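Local structure of actinorhodin polyketide putative beta-ketoacyl synthase 2 (Streptomyces coelicolor A3, 1TQY) at residues Glu168-Leu176 with Arg340-Val350. The protein probably serves as the chain length factor of the actinorhodin polyketide synthase, the ketosynthase-like partner that helps set the length of the polyketide chain. Sequence-based numbering, arbitrary orientation.
Sequences EQAGGLDAL and RLYSGGGPLDV
Gln169 lays its amide over one face of the Arg340 guanidinium. The two planes are only 17° apart, and NE2 of Gln169 sits 3.5 Å above the centre of the group. Gln169 carries CG anti to its own backbone N (chi1 -175°), and a bend at chi2 then sets the amide flat on the arginine. Its other end points to the backbone: OE1 of Gln169 takes a weak, bent hydrogen bond of 2.7 Å from N of Tyr342. The far end of Arg340 is held by a salt bridge to Asp305. Glu168 meets Tyr342 differently. OE1 of Glu168 lies in the ring plane, at the edge, 3.4 Å from CD1 of Tyr342, with the carboxylate steeply turned from the ring. OE2 of Glu168 accepts a nearly straight 2.8 Å hydrogen bond from N of Gln169, met from above the carboxylate plane. The Tyr342 hydroxyl bonds to Gln207. A water donates to O of Gln169 and O of Tyr342 and accepts from N of Gly346, linking both residues to helix 345-350. The axes of helix segments 171-176 and 345-350 come within 7.3 Å at 65°. CD of Pro347 presses on CA of Gly172 at a tight 3.4 Å, and CD1 of Leu173 rests on CA of Gly346. Further along, CD2 of Leu176 meets CG2 of Val350 tip to tip. Two helix N-termini meeting at the buried centre are the thiolase-fold arrangement of ketosynthases. Gln169 probably replaces their nucleophilic cysteine, as in chain length factors. Arg340, five residues after Lys335, probably replaces the histidine of their Lys...Gly-His motif.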
ATOM      1  N   GLU B 168       2.040   5.049   7.121  1.00 22.51           N
ATOM      2  CA  GLU B 168       2.877   6.151   7.582  1.00 22.60           C
ATOM      3  C   GLU B 168       4.285   5.633   7.894  1.00 21.39           C
ATOM      4  O   GLU B 168       4.819   4.835   7.115  1.00 22.39           O
ATOM      5  CB  GLU B 168       2.236   6.846   8.776  1.00 21.36           C
ATOM      6  CG  GLU B 168       2.560   8.331   8.817  1.00 24.22           C
ATOM      7  CD  GLU B 168       3.469   8.676   9.977  1.00 24.74           C
ATOM      8  OE1 GLU B 168       3.972   9.813  10.016  1.00 24.23           O
ATOM      9  OE2 GLU B 168       3.674   7.799  10.851  1.00 24.60           O
ATOM     10  N   GLN B 169       4.894   6.059   9.000  1.00 19.53           N
ATOM     11  CA  GLN B 169       6.267   5.617   9.335  1.00 20.79           C
ATOM     12  C   GLN B 169       6.397   4.147   9.739  1.00 19.65           C
ATOM     13  O   GLN B 169       7.503   3.624   9.889  1.00 19.92           O
ATOM     14  CB  GLN B 169       6.877   6.499  10.447  1.00 19.14           C
ATOM     15  CG  GLN B 169       8.364   6.175  10.756  1.00 21.68           C
ATOM     16  CD  GLN B 169       9.293   7.384  10.606  1.00 21.65           C
ATOM     17  OE1 GLN B 169       8.952   8.357   9.929  1.00 22.66           O
ATOM     18  NE2 GLN B 169      10.475   7.315  11.223  1.00 22.25           N
ATOM     19  N   ALA B 170       5.278   3.472   9.932  1.00 18.50           N
ATOM     20  CA  ALA B 170       5.366   2.063  10.300  1.00 21.38           C
ATOM     21  C   ALA B 170       5.495   1.217   9.033  1.00 21.67           C
ATOM     22  O   ALA B 170       5.992   0.096   9.070  1.00 21.12           O
ATOM     23  CB  ALA B 170       4.125   1.647  11.076  1.00 20.36           C
ATOM     24  N   GLY B 171       5.049   1.782   7.916  1.00 21.97           N
ATOM     25  CA  GLY B 171       5.065   1.070   6.651  1.00 22.81           C
ATOM     26  C   GLY B 171       6.377   0.446   6.222  1.00 23.73           C
ATOM     27  O   GLY B 171       6.391  -0.695   5.762  1.00 25.53           O
ATOM     28  N   GLY B 172       7.464   1.199   6.356  1.00 23.56           N
ATOM     29  CA  GLY B 172       8.777   0.717   5.979  1.00 24.85           C
ATOM     30  C   GLY B 172       9.151  -0.602   6.619  1.00 25.53           C
ATOM     31  O   GLY B 172       9.705  -1.477   5.950  1.00 25.49           O
ATOM     32  N   LEU B 173       8.856  -0.754   7.908  1.00 23.80           N
ATOM     33  CA  LEU B 173       9.167  -1.997   8.611  1.00 23.92           C
ATOM     34  C   LEU B 173       8.204  -3.070   8.134  1.00 23.44           C
ATOM     35  O   LEU B 173       8.604  -4.201   7.892  1.00 26.85           O
ATOM     36  CB  LEU B 173       9.041  -1.797  10.131  1.00 25.00           C
ATOM     37  CG  LEU B 173      10.300  -2.089  10.953  1.00 26.80           C
ATOM     38  CD1 LEU B 173      11.450  -1.295  10.380  1.00 26.81           C
ATOM     39  CD2 LEU B 173      10.082  -1.739  12.434  1.00 26.31           C
ATOM     40  N   ASP B 174       6.934  -2.702   7.986  1.00 22.98           N
ATOM     41  CA  ASP B 174       5.925  -3.635   7.509  1.00 22.92           C
ATOM     42  C   ASP B 174       6.301  -4.181   6.133  1.00 22.82           C
ATOM     43  O   ASP B 174       6.080  -5.357   5.854  1.00 19.64           O
ATOM     44  CB  ASP B 174       4.559  -2.954   7.446  1.00 23.75           C
ATOM     45  CG  ASP B 174       3.952  -2.722   8.824  1.00 27.86           C
ATOM     46  OD1 ASP B 174       2.960  -1.959   8.920  1.00 30.08           O
ATOM     47  OD2 ASP B 174       4.454  -3.307   9.811  1.00 27.20           O
ATOM     48  N   ALA B 175       6.868  -3.324   5.282  1.00 22.93           N
ATOM     49  CA  ALA B 175       7.268  -3.730   3.934  1.00 23.34           C
ATOM     50  C   ALA B 175       8.321  -4.834   4.032  1.00 21.33           C
ATOM     51  O   ALA B 175       8.242  -5.849   3.337  1.00 21.76           O
ATOM     52  CB  ALA B 175       7.826  -2.523   3.161  1.00 22.30           C
ATOM     53  N   LEU B 176       9.303  -4.611   4.897  1.00 23.03           N
ATOM     54  CA  LEU B 176      10.391  -5.553   5.131  1.00 24.01           C
ATOM     55  C   LEU B 176       9.848  -6.879   5.645  1.00 24.42           C
ATOM     56  O   LEU B 176      10.307  -7.953   5.251  1.00 22.00           O
ATOM     57  CB  LEU B 176      11.376  -4.963   6.138  1.00 24.48           C
ATOM     58  CG  LEU B 176      12.666  -4.344   5.602  1.00 26.82           C
ATOM     59  CD1 LEU B 176      12.473  -3.806   4.195  1.00 29.80           C
ATOM     60  CD2 LEU B 176      13.118  -3.242   6.554  1.00 27.31           C
ATOM     61  N   ARG B 340      12.626  12.271  10.609  1.00 22.85           N
ATOM     62  CA  ARG B 340      11.752  11.129  10.347  1.00 23.13           C
ATOM     63  C   ARG B 340      11.509  11.042   8.842  1.00 23.21           C
ATOM     64  O   ARG B 340      10.998  11.986   8.232  1.00 22.16           O
ATOM     65  CB  ARG B 340      10.418  11.289  11.091  1.00 22.64           C
ATOM     66  CG  ARG B 340      10.533  11.239  12.628  1.00 23.39           C
ATOM     67  CD  ARG B 340       9.165  11.190  13.327  1.00 22.14           C
ATOM     68  NE  ARG B 340       8.442   9.925  13.167  1.00 24.76           N
ATOM     69  CZ  ARG B 340       8.693   8.813  13.853  1.00 24.90           C
ATOM     70  NH1 ARG B 340       9.661   8.791  14.758  1.00 25.65           N
ATOM     71  NH2 ARG B 340       7.958   7.729  13.650  1.00 24.90           N
ATOM     72  N   LEU B 341      11.863   9.905   8.253  1.00 22.47           N
ATOM     73  CA  LEU B 341      11.726   9.723   6.817  1.00 22.14           C
ATOM     74  C   LEU B 341      10.489   8.925   6.418  1.00 22.21           C
ATOM     75  O   LEU B 341      10.398   8.409   5.304  1.00 19.07           O
ATOM     76  CB  LEU B 341      12.993   9.063   6.257  1.00 21.19           C
ATOM     77  CG  LEU B 341      14.333   9.614   6.781  1.00 24.76           C
ATOM     78  CD1 LEU B 341      15.443   8.821   6.117  1.00 23.39           C
ATOM     79  CD2 LEU B 341      14.496  11.128   6.475  1.00 22.29           C
ATOM     80  N   TYR B 342       9.536   8.814   7.337  1.00 21.84           N
ATOM     81  CA  TYR B 342       8.286   8.125   7.052  1.00 21.65           C
ATOM     82  C   TYR B 342       8.494   6.694   6.564  1.00 21.79           C
ATOM     83  O   TYR B 342       8.970   5.848   7.321  1.00 21.02           O
ATOM     84  CB  TYR B 342       7.488   8.948   6.029  1.00 21.88           C
ATOM     85  CG  TYR B 342       7.172  10.353   6.515  1.00 25.09           C
ATOM     86  CD1 TYR B 342       6.259  10.565   7.548  1.00 25.76           C
ATOM     87  CD2 TYR B 342       7.831  11.468   5.986  1.00 24.96           C
ATOM     88  CE1 TYR B 342       6.010  11.845   8.048  1.00 24.79           C
ATOM     89  CE2 TYR B 342       7.589  12.755   6.482  1.00 25.77           C
ATOM     90  CZ  TYR B 342       6.680  12.931   7.514  1.00 25.70           C
ATOM     91  OH  TYR B 342       6.464  14.197   8.027  1.00 23.63           O
ATOM     92  N   SER B 343       8.155   6.417   5.308  1.00 22.14           N
ATOM     93  CA  SER B 343       8.327   5.068   4.808  1.00 23.53           C
ATOM     94  C   SER B 343       9.809   4.731   4.708  1.00 23.91           C
ATOM     95  O   SER B 343      10.178   3.569   4.554  1.00 23.38           O
ATOM     96  CB  SER B 343       7.626   4.885   3.451  1.00 25.55           C
ATOM     97  OG  SER B 343       8.415   5.376   2.377  1.00 29.63           O
ATOM     98  N   GLY B 344      10.663   5.746   4.820  1.00 24.40           N
ATOM     99  CA  GLY B 344      12.098   5.504   4.759  1.00 23.09           C
ATOM    100  C   GLY B 344      12.721   5.246   6.126  1.00 24.16           C
ATOM    101  O   GLY B 344      13.785   4.641   6.231  1.00 23.31           O
ATOM    102  N   GLY B 345      12.032   5.671   7.183  1.00 24.15           N
ATOM    103  CA  GLY B 345      12.557   5.523   8.535  1.00 23.93           C
ATOM    104  C   GLY B 345      12.831   4.127   9.058  1.00 23.61           C
ATOM    105  O   GLY B 345      13.891   3.876   9.634  1.00 24.08           O
ATOM    106  N   GLY B 346      11.877   3.221   8.880  1.00 23.20           N
ATOM    107  CA  GLY B 346      12.062   1.861   9.354  1.00 23.05           C
ATOM    108  C   GLY B 346      13.240   1.222   8.633  1.00 24.73           C
ATOM    109  O   GLY B 346      14.178   0.694   9.256  1.00 24.01           O
ATOM    110  N   PRO B 347      13.215   1.250   7.297  1.00 24.83           N
ATOM    111  CA  PRO B 347      14.292   0.672   6.491  1.00 24.70           C
ATOM    112  C   PRO B 347      15.677   1.195   6.875  1.00 24.70           C
ATOM    113  O   PRO B 347      16.627   0.422   6.990  1.00 23.62           O
ATOM    114  CB  PRO B 347      13.883   1.051   5.073  1.00 23.38           C
ATOM    115  CG  PRO B 347      12.386   0.887   5.142  1.00 23.10           C
ATOM    116  CD  PRO B 347      12.060   1.602   6.453  1.00 22.72           C
ATOM    117  N   LEU B 348      15.785   2.507   7.086  1.00 25.25           N
ATOM    118  CA  LEU B 348      17.067   3.108   7.446  1.00 26.44           C
ATOM    119  C   LEU B 348      17.508   2.679   8.850  1.00 26.16           C
ATOM    120  O   LEU B 348      18.701   2.474   9.110  1.00 25.42           O
ATOM    121  CB  LEU B 348      16.997   4.639   7.353  1.00 26.18           C
ATOM    122  CG  LEU B 348      18.366   5.330   7.400  1.00 25.32           C
ATOM    123  CD1 LEU B 348      19.259   4.738   6.322  1.00 23.88           C
ATOM    124  CD2 LEU B 348      18.213   6.834   7.193  1.00 24.60           C
ATOM    125  N   ASP B 349      16.544   2.547   9.755  1.00 27.09           N
ATOM    126  CA  ASP B 349      16.825   2.103  11.118  1.00 27.47           C
ATOM    127  C   ASP B 349      17.386   0.679  11.054  1.00 25.98           C
ATOM    128  O   ASP B 349      18.352   0.347  11.745  1.00 25.55           O
ATOM    129  CB  ASP B 349      15.541   2.138  11.957  1.00 29.30           C
ATOM    130  CG  ASP B 349      15.318   3.489  12.643  1.00 33.04           C
ATOM    131  OD1 ASP B 349      15.963   4.498  12.260  1.00 33.25           O
ATOM    132  OD2 ASP B 349      14.479   3.547  13.572  1.00 38.42           O
ATOM    133  N   VAL B 350      16.777  -0.153  10.212  1.00 25.73           N
ATOM    134  CA  VAL B 350      17.230  -1.525  10.033  1.00 22.35           C
ATOM    135  C   VAL B 350      18.676  -1.551   9.532  1.00 22.12           C
ATOM    136  O   VAL B 350      19.501  -2.323  10.024  1.00 20.36           O
ATOM    137  CB  VAL B 350      16.325  -2.281   9.036  1.00 23.45           C
ATOM    138  CG1 VAL B 350      16.974  -3.610   8.638  1.00 21.79           C
ATOM    139  CG2 VAL B 350      14.956  -2.541   9.688  1.00 21.87           C
TER
HETATM  140  O   HOH W   1       6.820  10.126  11.242  1.00 22.85           O
HETATM  141  O   HOH W   2       5.009   8.499  13.092  1.00 24.67           O
HETATM  142  O   HOH W   3       9.138   3.086   7.860  1.00 19.75           O
HETATM  143  O   HOH W   4      13.442   8.372  10.134  1.00 25.12           O